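Local coordinates for protein delta (Bacillus subtilis, PDB 3ZH9) that forms part of the complex that loads the beta sliding clamp onto primed DNA, probably acting as the wrench that opens the clamp ring, at residues K149-N157 against E169-L177; E216-V227 against R288-F299. All blocks are in the same frame, centred on the assembly; numbering follows the deposited sequence.

Interaction 1: residues K149-N157 against E169-L177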
loop_
_atom_site.group_PDB
_atom_site.type_symbol
_atom_site.label_atom_id
_atom_site.label_comp_id
_atom_site.label_asym_id
_atom_site.label_seq_id
_atom_site.Cartn_x
_atom_site.Cartn_y
_atom_site.Cartn_z
ATOM N N LYS A 149 -3.508 -11.491 8.914
ATOM C CA LYS A 149 -2.695 -12.701 9.028
ATOM C C LYS A 149 -1.640 -12.776 7.933
ATOM O O LYS A 149 -0.493 -13.130 8.193
ATOM C CB LYS A 149 -3.572 -13.951 9.000
ATOM C CG LYS A 149 -2.784 -15.251 9.014
ATOM N N GLU A 150 -2.037 -12.447 6.706
ATOM C CA GLU A 150 -1.111 -12.458 5.575
ATOM C C GLU A 150 0.002 -11.446 5.806
ATOM O O GLU A 150 1.151 -11.670 5.425
ATOM C CB GLU A 150 -1.848 -12.145 4.270
ATOM C CG GLU A 150 -2.818 -13.235 3.832
ATOM C CD GLU A 150 -3.787 -12.777 2.751
ATOM O OE1 GLU A 150 -4.211 -11.602 2.773
ATOM O OE2 GLU A 150 -4.134 -13.603 1.883
ATOM N N THR A 151 -0.353 -10.330 6.442
ATOM C CA THR A 151 0.595 -9.261 6.686
ATOM C C THR A 151 1.685 -9.717 7.657
ATOM O O THR A 151 2.849 -9.373 7.491
ATOM C CB THR A 151 -0.108 -7.968 7.171
ATOM O OG1 THR A 151 -1.058 -7.557 6.183
ATOM C CG2 THR A 151 0.900 -6.851 7.350
ATOM N N THR A 152 1.309 -10.517 8.650
ATOM C CA THR A 152 2.289 -11.127 9.544
ATOM C C THR A 152 3.274 -12.062 8.819
ATOM O O THR A 152 4.484 -11.964 9.006
ATOM C CB THR A 152 1.598 -11.873 10.698
ATOM O OG1 THR A 152 0.831 -10.937 11.456
ATOM C CG2 THR A 152 2.631 -12.516 11.619
ATOM N N ASP A 153 2.770 -12.966 7.992
ATOM C CA ASP A 153 3.662 -13.845 7.221
ATOM C C ASP A 153 4.581 -13.037 6.306
ATOM O O ASP A 153 5.769 -13.319 6.187
ATOM C CB ASP A 153 2.874 -14.878 6.394
ATOM C CG ASP A 153 2.072 -15.832 7.256
ATOM O OD1 ASP A 153 2.268 -15.839 8.491
ATOM O OD2 ASP A 153 1.245 -16.585 6.692
ATOM N N PHE A 154 4.030 -12.033 5.642
ATOM C CA PHE A 154 4.859 -11.165 4.824
ATOM C C PHE A 154 6.026 -10.574 5.621
ATOM O O PHE A 154 7.157 -10.543 5.145
ATOM C CB PHE A 154 4.019 -10.048 4.227
ATOM C CG PHE A 154 4.831 -8.924 3.667
ATOM C CD1 PHE A 154 5.247 -8.947 2.353
ATOM C CD2 PHE A 154 5.168 -7.831 4.459
ATOM C CE1 PHE A 154 5.998 -7.907 1.831
ATOM C CE2 PHE A 154 5.913 -6.790 3.946
ATOM C CZ PHE A 154 6.329 -6.829 2.625
ATOM N N THR A 155 5.733 -10.095 6.828
ATOM C CA THR A 155 6.745 -9.516 7.722
ATOM C C THR A 155 7.808 -10.544 8.119
ATOM O O THR A 155 9.003 -10.264 8.102
ATOM C CB THR A 155 6.083 -8.963 8.997
ATOM O OG1 THR A 155 5.038 -8.054 8.634
ATOM C CG2 THR A 155 7.093 -8.224 9.886
ATOM N N VAL A 156 7.362 -11.745 8.468
ATOM C CA VAL A 156 8.280 -12.810 8.823
ATOM C C VAL A 156 9.210 -13.160 7.664
ATOM O O VAL A 156 10.425 -13.317 7.846
ATOM C CB VAL A 156 7.513 -14.054 9.312
ATOM C CG1 VAL A 156 8.432 -15.295 9.354
ATOM C CG2 VAL A 156 6.901 -13.780 10.688
ATOM N N ASN A 157 8.641 -13.268 6.468
ATOM C CA ASN A 157 9.432 -13.614 5.300
ATOM C C ASN A 157 10.333 -12.467 4.904
ATOM O O ASN A 157 11.401 -12.681 4.364
ATOM C CB ASN A 157 8.535 -13.998 4.127
ATOM C CG ASN A 157 7.908 -15.358 4.306
ATOM O OD1 ASN A 157 8.550 -16.286 4.805
ATOM N ND2 ASN A 157 6.642 -15.488 3.906
ATOM N N GLU A 169 5.146 -13.363 17.273
ATOM C CA GLU A 169 4.694 -12.364 18.242
ATOM C C GLU A 169 5.297 -10.975 17.960
ATOM O O GLU A 169 4.593 -9.977 17.960
ATOM C CB GLU A 169 5.018 -12.811 19.668
ATOM C CG GLU A 169 4.440 -11.909 20.749
ATOM C CD GLU A 169 4.861 -12.333 22.160
ATOM O OE1 GLU A 169 5.743 -13.212 22.281
ATOM O OE2 GLU A 169 4.317 -11.783 23.146
ATOM N N ALA A 170 6.603 -10.932 17.718
ATOM C CA ALA A 170 7.317 -9.698 17.405
ATOM C C ALA A 170 6.793 -9.078 16.116
ATOM O O ALA A 170 6.645 -7.852 16.008
ATOM C CB ALA A 170 8.818 -9.981 17.283
ATOM N N ALA A 171 6.533 -9.943 15.139
ATOM C CA ALA A 171 6.010 -9.546 13.839
ATOM C C ALA A 171 4.588 -8.991 13.925
ATOM O O ALA A 171 4.257 -7.991 13.290
ATOM C CB ALA A 171 6.048 -10.743 12.870
ATOM N N GLU A 172 3.744 -9.661 14.697
ATOM C CA GLU A 172 2.380 -9.211 14.888
ATOM C C GLU A 172 2.365 -7.850 15.560
ATOM O O GLU A 172 1.544 -6.997 15.246
ATOM C CB GLU A 172 1.599 -10.220 15.736
ATOM C CG GLU A 172 1.176 -11.455 14.944
ATOM C CD GLU A 172 0.564 -12.540 15.812
ATOM O OE1 GLU A 172 0.835 -12.544 17.033
ATOM O OE2 GLU A 172 -0.184 -13.387 15.267
ATOM N N HIS A 173 3.266 -7.657 16.507
ATOM C CA HIS A 173 3.318 -6.380 17.203
ATOM C C HIS A 173 3.770 -5.257 16.271
ATOM O O HIS A 173 3.243 -4.146 16.309
ATOM C CB HIS A 173 4.231 -6.449 18.414
ATOM C CG HIS A 173 4.038 -5.300 19.351
ATOM N ND1 HIS A 173 5.029 -4.385 19.624
ATOM C CD2 HIS A 173 2.946 -4.895 20.040
ATOM C CE1 HIS A 173 4.564 -3.473 20.465
ATOM N NE2 HIS A 173 3.305 -3.763 20.734
ATOM N N LEU A 174 4.737 -5.563 15.419
ATOM C CA LEU A 174 5.225 -4.600 14.445
ATOM C C LEU A 174 4.088 -4.165 13.526
ATOM O O LEU A 174 3.867 -2.978 13.298
ATOM C CB LEU A 174 6.374 -5.211 13.622
ATOM C CG LEU A 174 6.806 -4.307 12.455
ATOM C CD1 LEU A 174 7.127 -2.917 12.972
ATOM C CD2 LEU A 174 8.006 -4.889 11.757
ATOM N N VAL A 175 3.369 -5.146 13.003
ATOM C CA VAL A 175 2.233 -4.886 12.128
ATOM C C VAL A 175 1.164 -4.021 12.812
ATOM O O VAL A 175 0.597 -3.119 12.207
ATOM C CB VAL A 175 1.636 -6.222 11.623
ATOM C CG1 VAL A 175 0.240 -6.023 10.972
ATOM C CG2 VAL A 175 2.606 -6.885 10.669
ATOM N N LEU A 176 0.900 -4.291 14.080
ATOM C CA LEU A 176 -0.010 -3.459 14.867
ATOM C C LEU A 176 0.465 -1.997 14.948
ATOM O O LEU A 176 -0.324 -1.062 14.788
ATOM C CB LEU A 176 -0.123 -4.023 16.290
ATOM C CG LEU A 176 -0.857 -3.154 17.322
ATOM C CD1 LEU A 176 -2.355 -3.309 17.166
ATOM C CD2 LEU A 176 -0.447 -3.518 18.741
ATOM N N LEU A 177 1.754 -1.815 15.222
ATOM C CA LEU A 177 2.316 -0.497 15.488
ATOM C C LEU A 177 2.233 0.413 14.271
ATOM O O LEU A 177 2.045 1.617 14.398
ATOM C CB LEU A 177 3.780 -0.613 15.938
ATOM C CG LEU A 177 4.042 -1.123 17.359
ATOM C CD1 LEU A 177 5.531 -1.397 17.549
ATOM C CD2 LEU A 177 3.527 -0.149 18.411
HETATM O O HOH W 1 -1.383 -12.743 12.717
#

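Interaction 2: residues E216-V227 against R288-F299. With SO4 (sulfate ion), chain E.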
loop_
_atom_site.group_PDB
_atom_site.type_symbol
_atom_site.label_atom_id
_atom_site.label_comp_id
_atom_site.label_asym_id
_atom_site.label_seq_id
_atom_site.Cartn_x
_atom_site.Cartn_y
_atom_site.Cartn_z
ATOM N N GLU A 216 -1.353 7.509 13.040
ATOM C CA GLU A 216 -2.606 6.961 12.543
ATOM C C GLU A 216 -3.068 5.799 13.416
ATOM O O GLU A 216 -4.266 5.603 13.635
ATOM C CB GLU A 216 -2.452 6.503 11.088
ATOM C CG GLU A 216 -3.712 5.872 10.512
ATOM C CD GLU A 216 -3.531 5.369 9.083
ATOM O OE1 GLU A 216 -2.912 4.294 8.900
ATOM O OE2 GLU A 216 -4.019 6.046 8.148
ATOM N N GLN A 217 -2.123 5.016 13.921
ATOM C CA GLN A 217 -2.491 3.939 14.831
ATOM C C GLN A 217 -2.949 4.522 16.169
ATOM O O GLN A 217 -3.917 4.036 16.785
ATOM C CB GLN A 217 -1.319 2.973 15.026
ATOM C CG GLN A 217 -1.422 2.146 16.299
ATOM C CD GLN A 217 -2.486 1.086 16.208
ATOM O OE1 GLN A 217 -2.901 0.720 15.116
ATOM N NE2 GLN A 217 -2.934 0.585 17.351
ATOM N N ASN A 218 -2.264 5.575 16.617
ATOM C CA ASN A 218 -2.666 6.260 17.846
ATOM C C ASN A 218 -4.097 6.794 17.746
ATOM O O ASN A 218 -4.900 6.606 18.665
ATOM C CB ASN A 218 -1.682 7.374 18.207
ATOM C CG ASN A 218 -0.510 6.868 19.044
ATOM O OD1 ASN A 218 -0.694 6.094 19.984
ATOM N ND2 ASN A 218 0.694 7.278 18.689
ATOM N N ILE A 219 -4.414 7.436 16.621
ATOM C CA ILE A 219 -5.780 7.915 16.363
ATOM C C ILE A 219 -6.779 6.765 16.443
ATOM O O ILE A 219 -7.811 6.869 17.110
ATOM C CB ILE A 219 -5.910 8.594 14.974
ATOM C CG1 ILE A 219 -5.020 9.836 14.883
ATOM C CG2 ILE A 219 -7.377 8.920 14.654
ATOM C CD1 ILE A 219 -4.973 10.653 16.149
ATOM N N PHE A 220 -6.476 5.658 15.768
ATOM C CA PHE A 220 -7.348 4.490 15.847
ATOM C C PHE A 220 -7.608 4.109 17.304
ATOM O O PHE A 220 -8.753 3.909 17.724
ATOM C CB PHE A 220 -6.752 3.289 15.091
ATOM C CG PHE A 220 -7.571 2.031 15.224
ATOM C CD1 PHE A 220 -8.743 1.870 14.497
ATOM C CD2 PHE A 220 -7.186 1.023 16.090
ATOM C CE1 PHE A 220 -9.510 0.721 14.625
ATOM C CE2 PHE A 220 -7.946 -0.123 16.223
ATOM C CZ PHE A 220 -9.115 -0.271 15.490
ATOM N N GLU A 221 -6.537 4.012 18.073
ATOM C CA GLU A 221 -6.630 3.555 19.462
ATOM C C GLU A 221 -7.376 4.555 20.320
ATOM O O GLU A 221 -8.157 4.181 21.206
ATOM C CB GLU A 221 -5.236 3.310 20.051
ATOM C CG GLU A 221 -4.587 2.009 19.594
ATOM C CD GLU A 221 -5.407 0.774 19.961
ATOM O OE1 GLU A 221 -6.311 0.880 20.822
ATOM O OE2 GLU A 221 -5.145 -0.304 19.380
ATOM N N LEU A 222 -7.127 5.833 20.066
ATOM C CA LEU A 222 -7.821 6.874 20.798
ATOM C C LEU A 222 -9.321 6.680 20.632
ATOM O O LEU A 222 -10.086 6.875 21.567
ATOM C CB LEU A 222 -7.420 8.242 20.262
ATOM C CG LEU A 222 -8.247 9.427 20.757
ATOM C CD1 LEU A 222 -8.196 9.504 22.271
ATOM C CD2 LEU A 222 -7.718 10.708 20.119
ATOM N N ILE A 223 -9.744 6.287 19.435
ATOM C CA ILE A 223 -11.167 6.129 19.174
ATOM C C ILE A 223 -11.700 4.872 19.845
ATOM O O ILE A 223 -12.829 4.865 20.350
ATOM C CB ILE A 223 -11.494 6.157 17.660
ATOM C CG1 ILE A 223 -11.321 7.573 17.117
ATOM C CG2 ILE A 223 -12.926 5.698 17.404
ATOM C CD1 ILE A 223 -11.153 7.634 15.603
ATOM N N ASN A 224 -10.897 3.810 19.875
ATOM C CA ASN A 224 -11.304 2.618 20.627
ATOM C C ASN A 224 -11.539 2.923 22.095
ATOM O O ASN A 224 -12.568 2.564 22.661
ATOM C CB ASN A 224 -10.270 1.507 20.518
ATOM C CG ASN A 224 -10.526 0.601 19.350
ATOM O OD1 ASN A 224 -11.630 0.574 18.798
ATOM N ND2 ASN A 224 -9.508 -0.147 18.957
ATOM N N LYS A 225 -10.570 3.591 22.706
ATOM C CA LYS A 225 -10.639 3.907 24.123
ATOM C C LYS A 225 -11.849 4.760 24.435
ATOM O O LYS A 225 -12.513 4.556 25.450
ATOM C CB LYS A 225 -9.360 4.602 24.567
ATOM C CG LYS A 225 -8.148 3.713 24.449
ATOM C CD LYS A 225 -8.378 2.397 25.187
ATOM C CE LYS A 225 -7.338 1.350 24.792
ATOM N NZ LYS A 225 -7.565 0.043 25.479
ATOM N N ILE A 226 -12.153 5.706 23.553
ATOM C CA ILE A 226 -13.279 6.595 23.783
ATOM C C ILE A 226 -14.616 5.870 23.710
ATOM O O ILE A 226 -15.420 5.948 24.640
ATOM C CB ILE A 226 -13.285 7.784 22.813
ATOM C CG1 ILE A 226 -12.275 8.840 23.274
ATOM C CG2 ILE A 226 -14.676 8.397 22.750
ATOM C CD1 ILE A 226 -12.005 9.918 22.238
ATOM N N VAL A 227 -14.852 5.164 22.610
ATOM C CA VAL A 227 -16.100 4.421 22.447
ATOM C C VAL A 227 -16.266 3.323 23.509
ATOM O O VAL A 227 -17.374 2.861 23.751
ATOM C CB VAL A 227 -16.255 3.825 21.020
ATOM C CG1 VAL A 227 -15.431 2.557 20.862
ATOM C CG2 VAL A 227 -17.722 3.534 20.731
ATOM N N ARG A 288 -7.137 -1.710 6.812
ATOM C CA ARG A 288 -7.715 -0.553 7.490
ATOM C C ARG A 288 -9.265 -0.570 7.419
ATOM O O ARG A 288 -9.960 -0.108 8.342
ATOM C CB ARG A 288 -7.112 0.741 6.913
ATOM C CG ARG A 288 -7.648 2.013 7.546
ATOM C CD ARG A 288 -6.627 3.156 7.587
ATOM N NE ARG A 288 -7.223 4.340 8.205
ATOM C CZ ARG A 288 -7.626 5.413 7.532
ATOM N NH1 ARG A 288 -7.468 5.462 6.210
ATOM N NH2 ARG A 288 -8.181 6.442 8.182
ATOM N N VAL A 289 -9.806 -1.131 6.342
ATOM C CA VAL A 289 -11.256 -1.276 6.243
ATOM C C VAL A 289 -11.776 -2.244 7.323
ATOM O O VAL A 289 -12.805 -1.994 7.952
ATOM C CB VAL A 289 -11.695 -1.746 4.850
ATOM C CG1 VAL A 289 -13.149 -2.203 4.869
ATOM C CG2 VAL A 289 -11.461 -0.637 3.805
ATOM N N LYS A 290 -11.050 -3.335 7.549
ATOM C CA LYS A 290 -11.432 -4.295 8.587
ATOM C C LYS A 290 -11.556 -3.630 9.958
ATOM O O LYS A 290 -12.525 -3.866 10.689
ATOM C CB LYS A 290 -10.448 -5.469 8.649
ATOM C CG LYS A 290 -10.857 -6.544 9.634
ATOM C CD LYS A 290 -12.316 -6.934 9.418
ATOM C CE LYS A 290 -12.870 -7.703 10.609
ATOM N N LEU A 291 -10.584 -2.787 10.299
ATOM C CA LEU A 291 -10.607 -2.106 11.585
ATOM C C LEU A 291 -11.778 -1.120 11.666
ATOM O O LEU A 291 -12.411 -0.993 12.708
ATOM C CB LEU A 291 -9.281 -1.380 11.864
ATOM C CG LEU A 291 -7.960 -2.171 11.852
ATOM C CD1 LEU A 291 -6.795 -1.220 12.149
ATOM C CD2 LEU A 291 -7.972 -3.339 12.831
ATOM N N ALA A 292 -12.052 -0.418 10.569
ATOM C CA ALA A 292 -13.159 0.532 10.547
ATOM C C ALA A 292 -14.469 -0.228 10.679
ATOM O O ALA A 292 -15.390 0.263 11.294
ATOM C CB ALA A 292 -13.152 1.389 9.249
ATOM N N MET A 293 -14.548 -1.419 10.078
ATOM C CA MET A 293 -15.747 -2.234 10.202
ATOM C C MET A 293 -15.987 -2.575 11.666
ATOM O O MET A 293 -17.126 -2.546 12.127
ATOM C CB MET A 293 -15.642 -3.531 9.407
ATOM C CG MET A 293 -15.709 -3.370 7.894
ATOM S SD MET A 293 -15.562 -4.937 7.017
ATOM C CE MET A 293 -17.239 -5.563 7.155
ATOM N N ASP A 294 -14.918 -2.905 12.392
ATOM C CA ASP A 294 -15.048 -3.298 13.803
ATOM C C ASP A 294 -15.550 -2.116 14.609
ATOM O O ASP A 294 -16.422 -2.250 15.462
ATOM C CB ASP A 294 -13.715 -3.761 14.383
ATOM C CG ASP A 294 -13.271 -5.119 13.845
ATOM O OD1 ASP A 294 -14.124 -5.874 13.327
ATOM O OD2 ASP A 294 -12.063 -5.434 13.962
ATOM N N GLN A 295 -14.997 -0.945 14.325
ATOM C CA GLN A 295 -15.388 0.250 15.051
ATOM C C GLN A 295 -16.815 0.676 14.703
ATOM O O GLN A 295 -17.548 1.155 15.559
ATOM C CB GLN A 295 -14.407 1.383 14.788
ATOM C CG GLN A 295 -13.112 1.237 15.562
ATOM C CD GLN A 295 -12.199 2.442 15.413
ATOM O OE1 GLN A 295 -12.108 3.044 14.341
ATOM N NE2 GLN A 295 -11.515 2.796 16.492
ATOM N N ALA A 296 -17.206 0.481 13.447
ATOM C CA ALA A 296 -18.527 0.903 12.988
ATOM C C ALA A 296 -19.627 0.224 13.794
ATOM O O ALA A 296 -20.687 0.806 14.016
ATOM C CB ALA A 296 -18.711 0.615 11.487
ATOM N N ARG A 297 -19.373 -1.009 14.228
ATOM C CA ARG A 297 -20.344 -1.741 15.049
ATOM C C ARG A 297 -20.630 -1.046 16.376
ATOM O O ARG A 297 -21.675 -1.253 16.979
ATOM C CB ARG A 297 -19.876 -3.185 15.303
ATOM C CG ARG A 297 -19.746 -4.001 14.022
ATOM C CD ARG A 297 -20.112 -5.467 14.225
ATOM N NE ARG A 297 -20.842 -5.950 13.057
ATOM C CZ ARG A 297 -22.047 -6.514 13.082
ATOM N NH1 ARG A 297 -22.683 -6.720 14.230
ATOM N NH2 ARG A 297 -22.614 -6.895 11.944
ATOM N N LEU A 298 -19.712 -0.211 16.827
ATOM C CA LEU A 298 -19.836 0.369 18.153
ATOM C C LEU A 298 -20.515 1.732 18.149
ATOM O O LEU A 298 -20.750 2.303 19.206
ATOM C CB LEU A 298 -18.456 0.472 18.795
ATOM C CG LEU A 298 -17.639 -0.822 18.763
ATOM C CD1 LEU A 298 -16.298 -0.602 19.442
ATOM C CD2 LEU A 298 -18.397 -1.970 19.428
ATOM N N PHE A 299 -20.817 2.253 16.959
ATOM C CA PHE A 299 -21.509 3.542 16.811
ATOM C C PHE A 299 -22.810 3.410 16.022
ATOM O O PHE A 299 -22.924 2.569 15.119
ATOM C CB PHE A 299 -20.645 4.550 16.049
ATOM C CG PHE A 299 -19.387 4.943 16.755
ATOM C CD1 PHE A 299 -19.393 5.981 17.681
ATOM C CD2 PHE A 299 -18.198 4.286 16.493
ATOM C CE1 PHE A 299 -18.231 6.355 18.325
ATOM C CE2 PHE A 299 -17.033 4.652 17.130
ATOM C CZ PHE A 299 -17.045 5.689 18.046
HETATM S S SO4 E . -5.130 3.220 3.312
HETATM O O1 SO4 E . -5.919 3.281 2.086
HETATM O O2 SO4 E . -5.272 4.476 4.047
HETATM O O3 SO4 E . -3.727 3.007 2.973
HETATM O O4 SO4 E . -5.598 2.111 4.137
#

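Interaction 1: residues K149-N157 against E169-L177
Thr151 and Thr155 both hold CG2 anti to the backbone N (chi1 to OG1 -58° and -54°), which carries the two methyls to Val175, Leu174 and Ala171 and keeps each OG1 back toward its own helix. The contact is a helix-helix crossing in the small helical region between the parallel-sheet domain and the C-terminal helices, consistent with the second domain of clamp-loader subunits; the axes of the two segments pass 8.9 Å apart at 115°. Thr151 CG2 lies against Val175 CG2 at 3.7 Å, and Thr155 CG2 meets Leu174 CD2 at 3.9 Å. Between them Val175 CG2 comes within 3.4 Å of Thr155 OG1. That hydroxyl is satisfied inside its own helix: it donates to Thr151 O at 2.8 Å, on the face of the carbonyl plane opposite to Thr155 N, so two donors grip one oxygen. Thr151 OG1 likewise bonds a carbonyl one turn back, Asn147 O. Ile185 and Ile189 of helix 182-195 pack on these threonines as well. Nearer the start of helix 168-177, Ala171 CB takes Val156 CG2 at 3.8 Å. At the more open margin Glu172 crosses Thr152, its CG 3.5 Å from Thr152 OG1, and a water bridges the two side chains, donating to Glu172 OE2 at 2.9 Å.

Interaction 2: residues E216-V227 against R288-F299
In the all-helical C-terminal domain, Gln295 of helix 286-296 spans to Phe220 and Asn224 of helix 215-227. Its CG is anti to the carbonyl carbon (chi1 -77°) and the chain beyond is extended, which lays the amide obliquely against Phe220, CD 3.3 Å from ring atom CE1. Gln295 NE2 donates to Asn224 OD1 at 3.2 Å, nearly straight at 161° but above that carbonyl's plane, and more weakly to Phe220 O; Gln295 OE1 accepts from Gln258. With an alanine in place of Gln295, Asn224 OD1 would probably lose this donor and Gln258 its acceptor, leaving a gap beside the Phe220 ring. The helices run nearly parallel, 16° between segments whose axes lie 11.3 Å apart, in the domain that in clamp loaders forms the collar; helix 248-269 bridges them. Leu291 CD1 sits over the centre of the Phe220 ring in CH-pi contact. In the turn after helix 286-296, Phe299 offers a ring face to Val227 CG2, 3.5 Å from CZ. At the opposite end Glu216 OE2 stands above the Arg288 guanidinium, 3.6 Å from NE, a long, charge-only salt bridge, while Glu216 OE1 bonds His181 and Asn179. Arg288 NH1 also bonds a sulfate O2 weakly, near the guanidinium plane.

Interactions 1 and 2 follow one another along the chain, their centres about 20 Å apart, the first nearer the middle of the molecule. They meet where helix 168-177 ends near the start of helix 215-227: Leu177 O packs on Gln217 CB at 3.7 Å, and Leu176 O lies 3.2 Å from Gln217 OE1, a packing contact and not a hydrogen bond as modelled. Ser214 ties this junction, with a backbone bond to Leu177 and its OG accepting from Gln217 N. The loop following helix 168-177 also reaches interaction 2, where Asn179 touches Leu291 as well as Glu216. The sulfate, probably from the crystallisation liquor, belongs to interaction 2, where His285 N hydrogen-bonds it and Arg288 adds a weak bond.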